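Local coordinates for protein neuraminidase (Influenza A virus, PDB 4GDI) that is a bat influenza virus surface protein with the beta-propeller fold of viral neuraminidases, predicted to remove terminal sialic acids but with a diverged putative active site, at residues 9-14 and 333-338. Numbering follows the deposited sequence.
With NO3 (nitrate ion), chain V.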
loop_
_atom_site.group_PDB
_atom_site.type_symbol
_atom_site.label_atom_id
_atom_site.label_comp_id
_atom_site.label_asym_id
_atom_site.label_seq_id
_atom_site.Cartn_x
_atom_site.Cartn_y
_atom_site.Cartn_z
ATOM N N TRP A 9 -8.359 -22.242 -13.926
ATOM C CA TRP A 9 -9.691 -22.099 -13.394
ATOM C C TRP A 9 -10.713 -22.636 -14.372
ATOM O O TRP A 9 -10.509 -22.596 -15.582
ATOM C CB TRP A 9 -9.970 -20.621 -13.128
ATOM C CG TRP A 9 -11.336 -20.358 -12.647
ATOM C CD1 TRP A 9 -11.775 -20.454 -11.372
ATOM C CD2 TRP A 9 -12.456 -19.926 -13.432
ATOM N NE1 TRP A 9 -13.103 -20.117 -11.302
ATOM C CE2 TRP A 9 -13.547 -19.784 -12.554
ATOM C CE3 TRP A 9 -12.640 -19.643 -14.789
ATOM C CZ2 TRP A 9 -14.819 -19.376 -12.985
ATOM C CZ3 TRP A 9 -13.894 -19.232 -15.220
ATOM C CH2 TRP A 9 -14.972 -19.101 -14.316
ATOM N N ARG A 10 -11.815 -23.142 -13.840
ATOM C CA ARG A 10 -13.011 -23.341 -14.639
ATOM C C ARG A 10 -14.206 -23.141 -13.733
ATOM O O ARG A 10 -14.101 -23.304 -12.519
ATOM C CB ARG A 10 -13.035 -24.729 -15.279
ATOM C CG ARG A 10 -13.256 -25.860 -14.305
ATOM C CD ARG A 10 -12.605 -27.137 -14.811
ATOM N NE ARG A 10 -11.149 -26.991 -14.887
ATOM C CZ ARG A 10 -10.264 -27.695 -14.182
ATOM N NH1 ARG A 10 -10.654 -28.639 -13.329
ATOM N NH2 ARG A 10 -8.968 -27.454 -14.342
ATOM N N ALA A 11 -15.341 -22.791 -14.324
ATOM C CA ALA A 11 -16.559 -22.552 -13.568
ATOM C C ALA A 11 -16.962 -23.791 -12.774
ATOM O O ALA A 11 -16.651 -24.906 -13.159
ATOM C CB ALA A 11 -17.674 -22.164 -14.503
ATOM N N LYS A 12 -17.670 -23.587 -11.674
ATOM C CA LYS A 12 -18.209 -24.708 -10.925
ATOM C C LYS A 12 -19.270 -25.342 -11.811
ATOM O O LYS A 12 -19.716 -24.723 -12.771
ATOM C CB LYS A 12 -18.780 -24.249 -9.583
ATOM C CG LYS A 12 -17.819 -23.339 -8.838
ATOM C CD LYS A 12 -17.878 -23.509 -7.334
ATOM C CE LYS A 12 -16.735 -22.730 -6.676
ATOM N NZ LYS A 12 -16.311 -23.327 -5.399
ATOM N N SER A 13 -19.677 -26.563 -11.479
ATOM C CA SER A 13 -20.385 -27.428 -12.423
ATOM C C SER A 13 -21.789 -26.959 -12.783
ATOM O O SER A 13 -22.310 -27.301 -13.834
ATOM C CB SER A 13 -20.431 -28.871 -11.892
ATOM O OG SER A 13 -21.118 -28.941 -10.650
ATOM N N GLN A 14 -22.419 -26.187 -11.914
ATOM C CA GLN A 14 -23.731 -25.655 -12.233
ATOM C C GLN A 14 -23.823 -24.228 -11.723
ATOM O O GLN A 14 -23.182 -23.877 -10.745
ATOM C CB GLN A 14 -24.830 -26.504 -11.589
ATOM C CG GLN A 14 -24.862 -27.960 -12.058
ATOM C CD GLN A 14 -25.222 -28.098 -13.534
ATOM O OE1 GLN A 14 -25.903 -27.241 -14.103
ATOM N NE2 GLN A 14 -24.759 -29.179 -14.161
ATOM N N GLY A 333 -21.116 -24.083 -3.527
ATOM C CA GLY A 333 -20.842 -25.250 -4.345
ATOM C C GLY A 333 -21.224 -25.019 -5.796
ATOM O O GLY A 333 -20.833 -25.789 -6.671
ATOM N N CYS A 334 -21.981 -23.952 -6.049
ATOM C CA CYS A 334 -22.431 -23.626 -7.394
ATOM C C CYS A 334 -21.739 -22.348 -7.870
ATOM O O CYS A 334 -21.124 -21.626 -7.078
ATOM C CB CYS A 334 -23.958 -23.471 -7.424
ATOM S SG CYS A 334 -24.613 -22.300 -6.202
ATOM N N GLN A 335 -21.830 -22.081 -9.168
ATOM C CA GLN A 335 -21.123 -20.958 -9.762
ATOM C C GLN A 335 -21.969 -19.682 -9.650
ATOM O O GLN A 335 -23.109 -19.622 -10.124
ATOM C CB GLN A 335 -20.769 -21.270 -11.216
ATOM C CG GLN A 335 -20.110 -20.134 -11.958
ATOM C CD GLN A 335 -18.793 -19.760 -11.360
ATOM O OE1 GLN A 335 -17.902 -20.599 -11.228
ATOM N NE2 GLN A 335 -18.649 -18.492 -10.982
ATOM N N ARG A 336 -21.420 -18.660 -9.020
ATOM C CA ARG A 336 -22.152 -17.404 -8.885
ATOM C C ARG A 336 -22.028 -16.552 -10.147
ATOM O O ARG A 336 -21.065 -16.671 -10.914
ATOM C CB ARG A 336 -21.663 -16.613 -7.663
ATOM C CG ARG A 336 -22.074 -17.214 -6.316
ATOM C CD ARG A 336 -21.949 -16.186 -5.193
ATOM N NE ARG A 336 -20.570 -15.711 -5.019
ATOM C CZ ARG A 336 -20.238 -14.477 -4.664
ATOM N NH1 ARG A 336 -21.184 -13.561 -4.436
ATOM N NH2 ARG A 336 -18.961 -14.150 -4.533
ATOM N N ILE A 337 -22.996 -15.660 -10.330
ATOM C CA ILE A 337 -22.981 -14.726 -11.456
ATOM C C ILE A 337 -23.249 -13.327 -10.918
ATOM O O ILE A 337 -24.086 -13.134 -10.019
ATOM C CB ILE A 337 -24.021 -15.116 -12.553
ATOM C CG1 ILE A 337 -23.919 -14.185 -13.766
ATOM C CG2 ILE A 337 -25.434 -15.106 -12.011
ATOM C CD1 ILE A 337 -22.576 -14.238 -14.464
ATOM N N CYS A 338 -22.513 -12.351 -11.438
ATOM C CA CYS A 338 -22.666 -10.977 -10.977
ATOM C C CYS A 338 -22.717 -10.069 -12.189
ATOM O O CYS A 338 -22.412 -10.489 -13.306
ATOM C CB CYS A 338 -21.479 -10.567 -10.088
ATOM S SG CYS A 338 -21.142 -11.598 -8.633
HETATM N N NO3 V . -19.151 -10.803 -3.234
HETATM O O1 NO3 V . -19.412 -11.182 -4.553
HETATM O O2 NO3 V . -18.944 -9.457 -2.892
HETATM O O3 NO3 V . -19.106 -11.758 -2.230
HETATM O O HOH W 1 -15.522 -20.553 -9.641
HETATM O O HOH W 2 -22.046 -26.733 -8.871
#
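With CG opposite its backbone N (chi1 176°) and the chain bent at chi2 (63°), Q335 brings its amide against the backbone of A11 and K12. K12 N gives Q335 OE1 a nearly straight hydrogen bond of 3.0 Å, in the carbonyl plane and on a lone pair. Water 1 donates to the same oxygen and accepts from W9 NE1, so two bonds grip OE1 and link the amide to the indole, whose plane stands 81° from it. At the other end of the amide, Q335 NE2 bonds to R336 O and to P326 O, which fixes the rotation of this buried group. The A11 methyl packs against the same amide, CB 3.6 Å from Q335 OE1. The K12 side chain crosses that of Q335 at about a right angle; its CD passes 3.8 Å from G333 O, and its NZ binds D329 O and S332 O. A second direct bond, from Q335 N to Q14 O (2.7 Å), runs almost straight. Water 2 links G333 O to Q14 N, and the C334-C16 disulfide, just beyond Q14, ties the same loops covalently. R336 NE forms a salt bridge with D329; NH1 and NH2 share O1 of a nitrate, probably from the crystallisation liquor. The contact thus joins the N-terminal loop before strand 20-25 to the loop between strands 317-324 and 338-346 of the same propeller sheet, with strand 200-205 touching W9 and Q335.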